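Local coordinates for terminase large subunit (Bacillus phage spp1, PDB 2WBN), which cuts the viral genome to start and end packaging, through its C-terminal metal-dependent nuclease domain, the part in this structure, while the N-terminal ATPase domain drives DNA into capsids, at residues V27-I35 with A164-Y172; E141-E149 with I192-M203. All coordinates share one frame; numbering follows the deposited sequence.

Interaction 1: residues V27-I35 with A164-Y172; sequences VVPFENLQI and AREFENIDY
P29, F30, L33 and I35 lie against F167, E168, I170 and Y172 in an apolar, partly buried contact where the N-terminal arm and edge strand 33-35 pass over the last turns of helix 161-169 and the chain that follows it, the strand and helix directions 138° apart. The proline and tyrosine side chains lie alongside each other, pointing opposite ways, with P29 CB in a CH-pi contact over one face of the Y172 ring, offset toward the rim and 4.0 Å from the centroid. CG of P29 meets the backbone O of I170 at 3.4 Å. A water ties the same end together: it donates to V27 O and D171 OD1 and accepts from Y172 N, 2.7 Å away. F167 turns its edge to the face of F30 in an edge-to-face pair, planes at 53°, while CG2 of I170 reaches the rim of F30 in its plane. Strand 33-35 is an outermost strand of the mixed sheet in this RNase H-like nuclease domain; the helix lies over one face of the sheet at this edge, where L33 and I35 both point toward it and A164 also touches I155 of strand 152-155. CD1 of L33 lies 3.4 Å from F167 O. I35 holds CG1 beside its backbone N (chi1 -53°), and the extended branch brings CD1 within 4.0 Å of E168 CB. F167 also packs on T191 and T195 of helix 190-198.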
loop_
_atom_site.group_PDB
_atom_site.type_symbol
_atom_site.label_atom_id
_atom_site.label_comp_id
_atom_site.label_asym_id
_atom_site.label_seq_id
_atom_site.Cartn_x
_atom_site.Cartn_y
_atom_site.Cartn_z
ATOM N N VAL A 27 -8.825 17.192 11.085
ATOM C CA VAL A 27 -8.217 18.263 10.236
ATOM C C VAL A 27 -6.977 17.774 9.484
ATOM O O VAL A 27 -6.877 17.920 8.267
ATOM C CB VAL A 27 -7.827 19.455 11.098
ATOM C CG1 VAL A 27 -7.779 20.722 10.262
ATOM C CG2 VAL A 27 -8.801 19.594 12.228
ATOM N N VAL A 28 -6.027 17.208 10.223
ATOM C CA VAL A 28 -4.822 16.635 9.646
ATOM C C VAL A 28 -4.882 15.120 9.791
ATOM O O VAL A 28 -5.007 14.612 10.905
ATOM C CB VAL A 28 -3.566 17.126 10.382
ATOM C CG1 VAL A 28 -2.335 16.472 9.800
ATOM C CG2 VAL A 28 -3.471 18.649 10.320
ATOM N N PRO A 29 -4.784 14.387 8.674
ATOM C CA PRO A 29 -4.760 12.939 8.771
ATOM C C PRO A 29 -3.372 12.387 9.097
ATOM O O PRO A 29 -2.361 13.063 8.895
ATOM C CB PRO A 29 -5.158 12.502 7.364
ATOM C CG PRO A 29 -4.612 13.577 6.492
ATOM C CD PRO A 29 -4.767 14.841 7.274
ATOM N N PHE A 30 -3.340 11.142 9.562
ATOM C CA PHE A 30 -2.097 10.399 9.766
ATOM C C PHE A 30 -1.100 11.131 10.668
ATOM O O PHE A 30 0.119 11.129 10.426
ATOM C CB PHE A 30 -1.440 10.042 8.424
ATOM C CG PHE A 30 -2.270 9.130 7.549
ATOM C CD1 PHE A 30 -2.583 9.488 6.239
ATOM C CD2 PHE A 30 -2.701 7.899 8.026
ATOM C CE1 PHE A 30 -3.334 8.632 5.419
ATOM C CE2 PHE A 30 -3.447 7.048 7.235
ATOM C CZ PHE A 30 -3.770 7.414 5.915
ATOM N N GLU A 31 -1.618 11.739 11.735
ATOM C CA GLU A 31 -0.756 12.276 12.784
ATOM C C GLU A 31 0.170 11.181 13.292
ATOM O O GLU A 31 1.263 11.473 13.768
ATOM C CB GLU A 31 -1.585 12.851 13.930
ATOM C CG GLU A 31 -2.367 14.107 13.553
ATOM C CD GLU A 31 -3.220 14.617 14.700
ATOM O OE1 GLU A 31 -2.732 14.592 15.839
ATOM O OE2 GLU A 31 -4.369 15.032 14.452
ATOM N N ASN A 32 -0.256 9.927 13.145
ATOM C CA ASN A 32 0.547 8.748 13.505
ATOM C C ASN A 32 1.805 8.436 12.667
ATOM O O ASN A 32 2.465 7.420 12.911
ATOM C CB ASN A 32 -0.346 7.506 13.541
ATOM C CG ASN A 32 -0.891 7.133 12.187
ATOM O OD1 ASN A 32 -0.590 7.794 11.201
ATOM N ND2 ASN A 32 -1.695 6.065 12.131
ATOM N N LEU A 33 2.163 9.289 11.719
ATOM C CA LEU A 33 3.299 8.994 10.829
ATOM C C LEU A 33 4.635 9.175 11.516
ATOM O O LEU A 33 4.833 10.172 12.205
ATOM C CB LEU A 33 3.270 9.867 9.569
ATOM C CG LEU A 33 2.249 9.537 8.483
ATOM C CD1 LEU A 33 2.501 10.445 7.269
ATOM C CD2 LEU A 33 2.350 8.080 8.083
ATOM N N GLN A 34 5.506 8.169 11.364
ATOM C CA GLN A 34 6.870 8.208 11.855
ATOM C C GLN A 34 7.780 8.072 10.617
ATOM O O GLN A 34 7.879 7.006 10.011
ATOM C CB GLN A 34 7.084 7.107 12.894
ATOM C CG GLN A 34 8.270 7.310 13.765
ATOM C CD GLN A 34 8.110 8.385 14.857
ATOM O OE1 GLN A 34 9.102 8.912 15.319
ATOM N NE2 GLN A 34 6.886 8.656 15.292
ATOM N N ILE A 35 8.357 9.191 10.196
ATOM C CA ILE A 35 9.064 9.282 8.917
ATOM C C ILE A 35 10.429 9.895 9.141
ATOM O O ILE A 35 10.553 11.052 9.584
ATOM C CB ILE A 35 8.344 10.165 7.867
ATOM C CG1 ILE A 35 6.894 9.742 7.661
ATOM C CG2 ILE A 35 9.133 10.118 6.520
ATOM C CD1 ILE A 35 6.132 10.570 6.605
ATOM N N ALA A 164 6.441 7.418 1.494
ATOM C CA ALA A 164 6.769 8.567 2.348
ATOM C C ALA A 164 6.128 9.872 1.852
ATOM O O ALA A 164 5.472 10.556 2.613
ATOM C CB ALA A 164 8.310 8.742 2.496
ATOM N N ARG A 165 6.284 10.185 0.565
ATOM C CA ARG A 165 5.752 11.402 -0.010
ATOM C C ARG A 165 4.221 11.423 0.031
ATOM O O ARG A 165 3.620 12.402 0.456
ATOM C CB ARG A 165 6.227 11.578 -1.455
ATOM C CG ARG A 165 5.779 12.922 -2.072
ATOM C CD ARG A 165 6.209 13.103 -3.526
ATOM N NE ARG A 165 6.026 11.876 -4.286
ATOM C CZ ARG A 165 4.878 11.449 -4.780
ATOM N NH1 ARG A 165 4.860 10.290 -5.424
ATOM N NH2 ARG A 165 3.744 12.152 -4.628
ATOM N N GLU A 166 3.596 10.326 -0.360
ATOM C CA GLU A 166 2.146 10.336 -0.473
ATOM C C GLU A 166 1.504 10.438 0.898
ATOM O O GLU A 166 0.569 11.224 1.084
ATOM C CB GLU A 166 1.655 9.125 -1.240
ATOM C CG GLU A 166 2.026 9.166 -2.698
ATOM C CD GLU A 166 1.258 8.145 -3.505
ATOM O OE1 GLU A 166 0.790 7.149 -2.902
ATOM O OE2 GLU A 166 1.099 8.363 -4.721
ATOM N N PHE A 167 2.006 9.665 1.862
ATOM C CA PHE A 167 1.422 9.682 3.197
ATOM C C PHE A 167 1.655 11.011 3.904
ATOM O O PHE A 167 0.743 11.520 4.571
ATOM C CB PHE A 167 1.931 8.502 4.039
ATOM C CG PHE A 167 1.187 7.195 3.805
ATOM C CD1 PHE A 167 1.499 6.374 2.740
ATOM C CD2 PHE A 167 0.208 6.774 4.697
ATOM C CE1 PHE A 167 0.848 5.165 2.553
ATOM C CE2 PHE A 167 -0.478 5.579 4.508
ATOM C CZ PHE A 167 -0.137 4.758 3.444
ATOM N N GLU A 168 2.852 11.586 3.765
ATOM C CA GLU A 168 3.113 12.902 4.330
ATOM C C GLU A 168 2.218 14.017 3.763
ATOM O O GLU A 168 1.773 14.902 4.502
ATOM C CB GLU A 168 4.580 13.311 4.192
ATOM C CG GLU A 168 4.823 14.657 4.873
ATOM C CD GLU A 168 6.272 15.023 5.116
ATOM O OE1 GLU A 168 7.154 14.138 5.155
ATOM O OE2 GLU A 168 6.503 16.241 5.266
ATOM N N ASN A 169 1.932 13.960 2.463
ATOM C CA ASN A 169 1.264 15.076 1.818
ATOM C C ASN A 169 -0.257 14.934 1.648
ATOM O O ASN A 169 -0.922 15.928 1.360
ATOM C CB ASN A 169 1.984 15.387 0.494
ATOM C CG ASN A 169 3.431 15.862 0.737
ATOM O OD1 ASN A 169 3.650 16.975 1.175
ATOM N ND2 ASN A 169 4.391 14.992 0.529
ATOM N N ILE A 170 -0.813 13.727 1.828
ATOM C CA ILE A 170 -2.284 13.530 1.664
ATOM C C ILE A 170 -3.105 14.340 2.687
ATOM O O ILE A 170 -2.727 14.479 3.849
ATOM C CB ILE A 170 -2.681 12.024 1.689
ATOM C CG1 ILE A 170 -4.062 11.800 1.050
ATOM C CG2 ILE A 170 -2.623 11.462 3.100
ATOM C CD1 ILE A 170 -4.082 11.783 -0.500
ATOM N N ASP A 171 -4.208 14.914 2.219
ATOM C CA ASP A 171 -5.086 15.738 3.028
ATOM C C ASP A 171 -6.513 15.168 2.934
ATOM O O ASP A 171 -6.812 14.329 2.068
ATOM C CB ASP A 171 -5.071 17.199 2.520
ATOM C CG ASP A 171 -3.890 18.028 3.059
ATOM O OD1 ASP A 171 -3.592 17.952 4.265
ATOM O OD2 ASP A 171 -3.274 18.792 2.277
ATOM N N TYR A 172 -7.378 15.622 3.832
ATOM C CA TYR A 172 -8.801 15.310 3.759
ATOM C C TYR A 172 -9.435 16.101 2.626
ATOM O O TYR A 172 -9.020 17.226 2.341
ATOM C CB TYR A 172 -9.505 15.667 5.080
ATOM C CG TYR A 172 -9.211 14.697 6.196
ATOM C CD1 TYR A 172 -9.471 13.338 6.046
ATOM C CD2 TYR A 172 -8.645 15.129 7.396
ATOM C CE1 TYR A 172 -9.181 12.436 7.065
ATOM C CE2 TYR A 172 -8.364 14.241 8.415
ATOM C CZ TYR A 172 -8.640 12.899 8.247
ATOM O OH TYR A 172 -8.353 12.014 9.252
HETATM O O HOH W 1 -6.293 17.415 5.611
#

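Interaction 2: residues E141-E149 with I192-M203; sequences EHGERWLDE and IDATRYAFERDM
H142 meets M203 at the outer margin of this buried helix-helix contact, its ring edge near CB of the selenomethionine. G143 gives the closest backbone approach: with no side chain between them, its CA lies 3.8 Å from both R196 CD and M203 SE, and helices 141-148 and 192-198 cross at 89°. E144 lays its CG 4.0 Å from R196 CD, but the two charged ends meet through a water that donates to E144 OE2 and D193 OD1 and accepts from R196 NE. R196 NH2 forms a salt bridge with D193 OD1 at 3.0 Å; the oxygen lies in the guanidinium plane, while the nitrogen comes from above the plane of the carboxylate. D193 is a ligand of the second manganese of the nuclease site; R196 and the water would then be second-shell partners, probably helping to position its carboxylate. With CG of W146 anti to the backbone N (chi1 -173°), the indole reaches across the end of 192-203. CG of M203 sits over one face, 3.7 Å from the centroid of the five-membered ring and 10° off its normal; the selenium lies obliquely, a Met-aromatic contact. The outer atoms of the six-membered ring, CZ3 and CH2, meet F199 obliquely, with W146 CH2 3.8 Å from F199 CD2. L147 then points CD2 at T195 CG2, 3.8 Å away. L147 and F199 both touch I78 of strand 77-86, T195 packs on V67 of strand 64-72, and F199 meets W69 and Y71 edge-to-face, so the crossed helices lie against the sheet.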
loop_
_atom_site.group_PDB
_atom_site.type_symbol
_atom_site.label_atom_id
_atom_site.label_comp_id
_atom_site.label_asym_id
_atom_site.label_seq_id
_atom_site.Cartn_x
_atom_site.Cartn_y
_atom_site.Cartn_z
ATOM N N GLU A 141 -13.360 4.481 2.756
ATOM C CA GLU A 141 -13.280 5.376 3.909
ATOM C C GLU A 141 -12.911 4.593 5.178
ATOM O O GLU A 141 -12.015 5.007 5.914
ATOM C CB GLU A 141 -14.583 6.165 4.070
ATOM C CG GLU A 141 -14.721 6.935 5.384
ATOM C CD GLU A 141 -15.992 7.762 5.451
ATOM O OE1 GLU A 141 -16.679 7.876 4.411
ATOM O OE2 GLU A 141 -16.307 8.297 6.547
ATOM N N HIS A 142 -13.591 3.462 5.402
ATOM C CA HIS A 142 -13.285 2.513 6.492
ATOM C C HIS A 142 -11.806 2.152 6.520
ATOM O O HIS A 142 -11.168 2.211 7.569
ATOM C CB HIS A 142 -14.094 1.207 6.319
ATOM C CG HIS A 142 -13.980 0.243 7.469
ATOM N ND1 HIS A 142 -15.056 -0.093 8.267
ATOM C CD2 HIS A 142 -12.927 -0.470 7.943
ATOM C CE1 HIS A 142 -14.668 -0.960 9.187
ATOM N NE2 HIS A 142 -13.378 -1.200 9.017
ATOM N N GLY A 143 -11.269 1.766 5.362
ATOM C CA GLY A 143 -9.874 1.309 5.273
ATOM C C GLY A 143 -8.850 2.383 5.578
ATOM O O GLY A 143 -7.787 2.097 6.150
ATOM N N GLU A 144 -9.153 3.613 5.164
ATOM C CA GLU A 144 -8.296 4.762 5.447
ATOM C C GLU A 144 -8.339 5.124 6.917
ATOM O O GLU A 144 -7.306 5.479 7.502
ATOM C CB GLU A 144 -8.705 5.963 4.596
ATOM C CG GLU A 144 -8.501 5.709 3.081
ATOM C CD GLU A 144 -9.034 6.819 2.171
ATOM O OE1 GLU A 144 -9.788 7.698 2.643
ATOM O OE2 GLU A 144 -8.685 6.798 0.957
ATOM N N ARG A 145 -9.533 5.061 7.504
ATOM C CA ARG A 145 -9.710 5.289 8.931
ATOM C C ARG A 145 -8.935 4.262 9.737
ATOM O O ARG A 145 -8.304 4.605 10.732
ATOM C CB ARG A 145 -11.198 5.249 9.328
ATOM C CG ARG A 145 -11.432 5.577 10.812
ATOM C CD ARG A 145 -12.909 5.534 11.238
ATOM N NE ARG A 145 -13.036 5.479 12.701
ATOM C CZ ARG A 145 -14.173 5.617 13.387
ATOM N NH1 ARG A 145 -15.328 5.841 12.764
ATOM N NH2 ARG A 145 -14.152 5.543 14.715
ATOM N N TRP A 146 -8.965 3.006 9.309
ATOM C CA TRP A 146 -8.217 1.971 10.014
ATOM C C TRP A 146 -6.731 2.304 10.042
ATOM O O TRP A 146 -6.072 2.240 11.098
ATOM C CB TRP A 146 -8.444 0.606 9.379
ATOM C CG TRP A 146 -7.832 -0.519 10.162
ATOM C CD1 TRP A 146 -8.403 -1.216 11.191
ATOM C CD2 TRP A 146 -6.535 -1.075 9.968
ATOM N NE1 TRP A 146 -7.538 -2.180 11.641
ATOM C CE2 TRP A 146 -6.385 -2.120 10.902
ATOM C CE3 TRP A 146 -5.483 -0.799 9.085
ATOM C CZ2 TRP A 146 -5.217 -2.881 10.991
ATOM C CZ3 TRP A 146 -4.327 -1.560 9.169
ATOM C CH2 TRP A 146 -4.206 -2.592 10.109
ATOM N N LEU A 147 -6.197 2.692 8.889
ATOM C CA LEU A 147 -4.798 3.104 8.827
ATOM C C LEU A 147 -4.500 4.312 9.745
ATOM O O LEU A 147 -3.471 4.343 10.439
ATOM C CB LEU A 147 -4.404 3.403 7.377
ATOM C CG LEU A 147 -4.297 2.214 6.416
ATOM C CD1 LEU A 147 -4.116 2.742 4.994
ATOM C CD2 LEU A 147 -3.143 1.267 6.810
ATOM N N ASP A 148 -5.400 5.292 9.759
ATOM C CA ASP A 148 -5.233 6.489 10.581
ATOM C C ASP A 148 -5.306 6.202 12.084
ATOM O O ASP A 148 -4.744 6.947 12.890
ATOM C CB ASP A 148 -6.284 7.530 10.223
ATOM C CG ASP A 148 -6.169 8.794 11.054
ATOM O OD1 ASP A 148 -5.276 9.624 10.789
ATOM O OD2 ASP A 148 -6.992 8.974 11.960
ATOM N N GLU A 149 -5.985 5.122 12.456
ATOM C CA GLU A 149 -6.122 4.770 13.860
ATOM C C GLU A 149 -4.983 3.908 14.406
ATOM O O GLU A 149 -4.975 3.576 15.585
ATOM C CB GLU A 149 -7.488 4.134 14.112
ATOM C CG GLU A 149 -8.508 5.178 14.552
ATOM C CD GLU A 149 -9.934 4.743 14.338
ATOM O OE1 GLU A 149 -10.166 3.573 13.954
ATOM O OE2 GLU A 149 -10.829 5.592 14.541
ATOM N N ILE A 192 -1.273 4.568 -1.003
ATOM C CA ILE A 192 -2.236 4.494 0.106
ATOM C C ILE A 192 -3.333 3.487 -0.251
ATOM O O ILE A 192 -3.704 2.640 0.562
ATOM C CB ILE A 192 -2.869 5.858 0.422
ATOM C CG1 ILE A 192 -1.797 6.928 0.681
ATOM C CG2 ILE A 192 -3.737 5.766 1.682
ATOM C CD1 ILE A 192 -2.345 8.327 0.883
ATOM N N ASP A 193 -3.843 3.572 -1.476
ATOM C CA ASP A 193 -4.769 2.548 -1.990
ATOM C C ASP A 193 -4.171 1.155 -1.905
ATOM O O ASP A 193 -4.813 0.252 -1.395
ATOM C CB ASP A 193 -5.163 2.842 -3.439
ATOM C CG ASP A 193 -6.159 3.989 -3.560
ATOM O OD1 ASP A 193 -6.826 4.320 -2.559
ATOM O OD2 ASP A 193 -6.281 4.552 -4.667
ATOM N N ALA A 194 -2.942 0.984 -2.378
ATOM C CA ALA A 194 -2.276 -0.324 -2.328
ATOM C C ALA A 194 -2.137 -0.844 -0.908
ATOM O O ALA A 194 -2.296 -2.041 -0.666
ATOM C CB ALA A 194 -0.923 -0.279 -3.014
ATOM N N THR A 195 -1.807 0.062 0.022
ATOM C CA THR A 195 -1.749 -0.271 1.437
ATOM C C THR A 195 -3.101 -0.710 2.025
ATOM O O THR A 195 -3.166 -1.706 2.721
ATOM C CB THR A 195 -1.185 0.916 2.232
ATOM O OG1 THR A 195 0.104 1.229 1.705
ATOM C CG2 THR A 195 -1.063 0.573 3.731
ATOM N N ARG A 196 -4.174 0.021 1.753
ATOM C CA ARG A 196 -5.517 -0.460 2.112
ATOM C C ARG A 196 -5.789 -1.900 1.683
ATOM O O ARG A 196 -6.263 -2.704 2.493
ATOM C CB ARG A 196 -6.594 0.382 1.480
ATOM C CG ARG A 196 -7.046 1.565 2.269
ATOM C CD ARG A 196 -8.451 1.894 1.782
ATOM N NE ARG A 196 -8.387 2.314 0.378
ATOM C CZ ARG A 196 -8.937 1.687 -0.655
ATOM N NH1 ARG A 196 -9.640 0.558 -0.512
ATOM N NH2 ARG A 196 -8.770 2.204 -1.864
ATOM N N TYR A 197 -5.536 -2.214 0.407
ATOM C CA TYR A 197 -5.753 -3.579 -0.079
ATOM C C TYR A 197 -4.920 -4.549 0.754
ATOM O O TYR A 197 -5.425 -5.557 1.198
ATOM C CB TYR A 197 -5.370 -3.788 -1.546
ATOM C CG TYR A 197 -5.860 -2.752 -2.518
ATOM C CD1 TYR A 197 -7.097 -2.131 -2.357
ATOM C CD2 TYR A 197 -5.092 -2.417 -3.635
ATOM C CE1 TYR A 197 -7.544 -1.189 -3.272
ATOM C CE2 TYR A 197 -5.502 -1.469 -4.524
ATOM C CZ TYR A 197 -6.735 -0.864 -4.352
ATOM O OH TYR A 197 -7.140 0.061 -5.265
ATOM N N ALA A 198 -3.649 -4.217 0.976
ATOM C CA ALA A 198 -2.726 -5.116 1.667
ATOM C C ALA A 198 -3.228 -5.503 3.057
ATOM O O ALA A 198 -3.004 -6.630 3.501
ATOM C CB ALA A 198 -1.336 -4.483 1.766
ATOM N N PHE A 199 -3.885 -4.561 3.735
ATOM C CA PHE A 199 -4.403 -4.759 5.096
ATOM C C PHE A 199 -5.907 -5.009 5.208
ATOM O O PHE A 199 -6.447 -4.988 6.318
ATOM C CB PHE A 199 -4.049 -3.550 5.947
ATOM C CG PHE A 199 -2.615 -3.515 6.329
ATOM C CD1 PHE A 199 -1.698 -2.827 5.556
ATOM C CD2 PHE A 199 -2.166 -4.241 7.418
ATOM C CE1 PHE A 199 -0.346 -2.814 5.905
ATOM C CE2 PHE A 199 -0.826 -4.229 7.762
ATOM C CZ PHE A 199 0.077 -3.530 6.997
ATOM N N GLU A 200 -6.590 -5.263 4.092
ATOM C CA GLU A 200 -8.052 -5.412 4.151
ATOM C C GLU A 200 -8.514 -6.545 5.079
ATOM O O GLU A 200 -9.562 -6.433 5.701
ATOM C CB GLU A 200 -8.673 -5.551 2.749
ATOM C CG GLU A 200 -8.375 -6.856 2.033
ATOM C CD GLU A 200 -9.323 -7.130 0.865
ATOM O OE1 GLU A 200 -9.989 -6.203 0.356
ATOM O OE2 GLU A 200 -9.401 -8.302 0.458
ATOM N N ARG A 201 -7.736 -7.624 5.176
ATOM C CA ARG A 201 -8.129 -8.785 6.006
ATOM C C ARG A 201 -7.817 -8.590 7.489
ATOM O O ARG A 201 -8.166 -9.442 8.305
ATOM C CB ARG A 201 -7.439 -10.080 5.549
ATOM C CG ARG A 201 -7.425 -10.351 4.042
ATOM C CD ARG A 201 -8.820 -10.421 3.438
ATOM N NE ARG A 201 -8.777 -10.373 1.974
ATOM C CZ ARG A 201 -8.435 -11.391 1.181
ATOM N NH1 ARG A 201 -8.112 -12.577 1.693
ATOM N NH2 ARG A 201 -8.434 -11.224 -0.143
ATOM N N ASP A 202 -7.147 -7.497 7.848
ATOM C CA ASP A 202 -6.743 -7.286 9.234
ATOM C C ASP A 202 -7.658 -6.319 9.972
ATOM O O ASP A 202 -7.419 -6.016 11.129
ATOM C CB ASP A 202 -5.310 -6.779 9.276
ATOM C CG ASP A 202 -4.325 -7.803 8.773
ATOM O OD1 ASP A 202 -3.789 -7.630 7.656
ATOM O OD2 ASP A 202 -4.074 -8.784 9.504
HETATM N N MSE A 203 -8.722 -5.862 9.318
HETATM C CA MSE A 203 -9.516 -4.761 9.851
HETATM C C MSE A 203 -10.786 -5.242 10.559
HETATM O O MSE A 203 -11.143 -6.418 10.473
HETATM C CB MSE A 203 -9.851 -3.784 8.740
HETATM C CG MSE A 203 -8.639 -3.371 7.936
HETATM SE SE MSE A 203 -9.144 -2.253 6.461
HETATM C CE MSE A 203 -7.357 -1.772 5.803
HETATM O O HOH W 2 -6.873 4.632 0.048
#

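Overall arrangement
From the N terminus, residues 27-35 come first and meet 164-172 much later in the chain, so interaction 1 closes a long loop of 128 residues that takes in most of the sheet and helix 140-148. Interaction 2 opens inside that loop at 141-149 and closes beyond it at 192-203, after 42 residues; the two contacts therefore cross. Their centres are 14 Å apart, yet they touch: F30 N probably bonds D148 OD1, N32 ND2 probably bonds L147 O, and F167 packs on I192. Together they tie the N-terminal arm and edge strand 33-35 to helices 140-148, 161-169 and 190-198, the last carrying metal ligands H190 and D193.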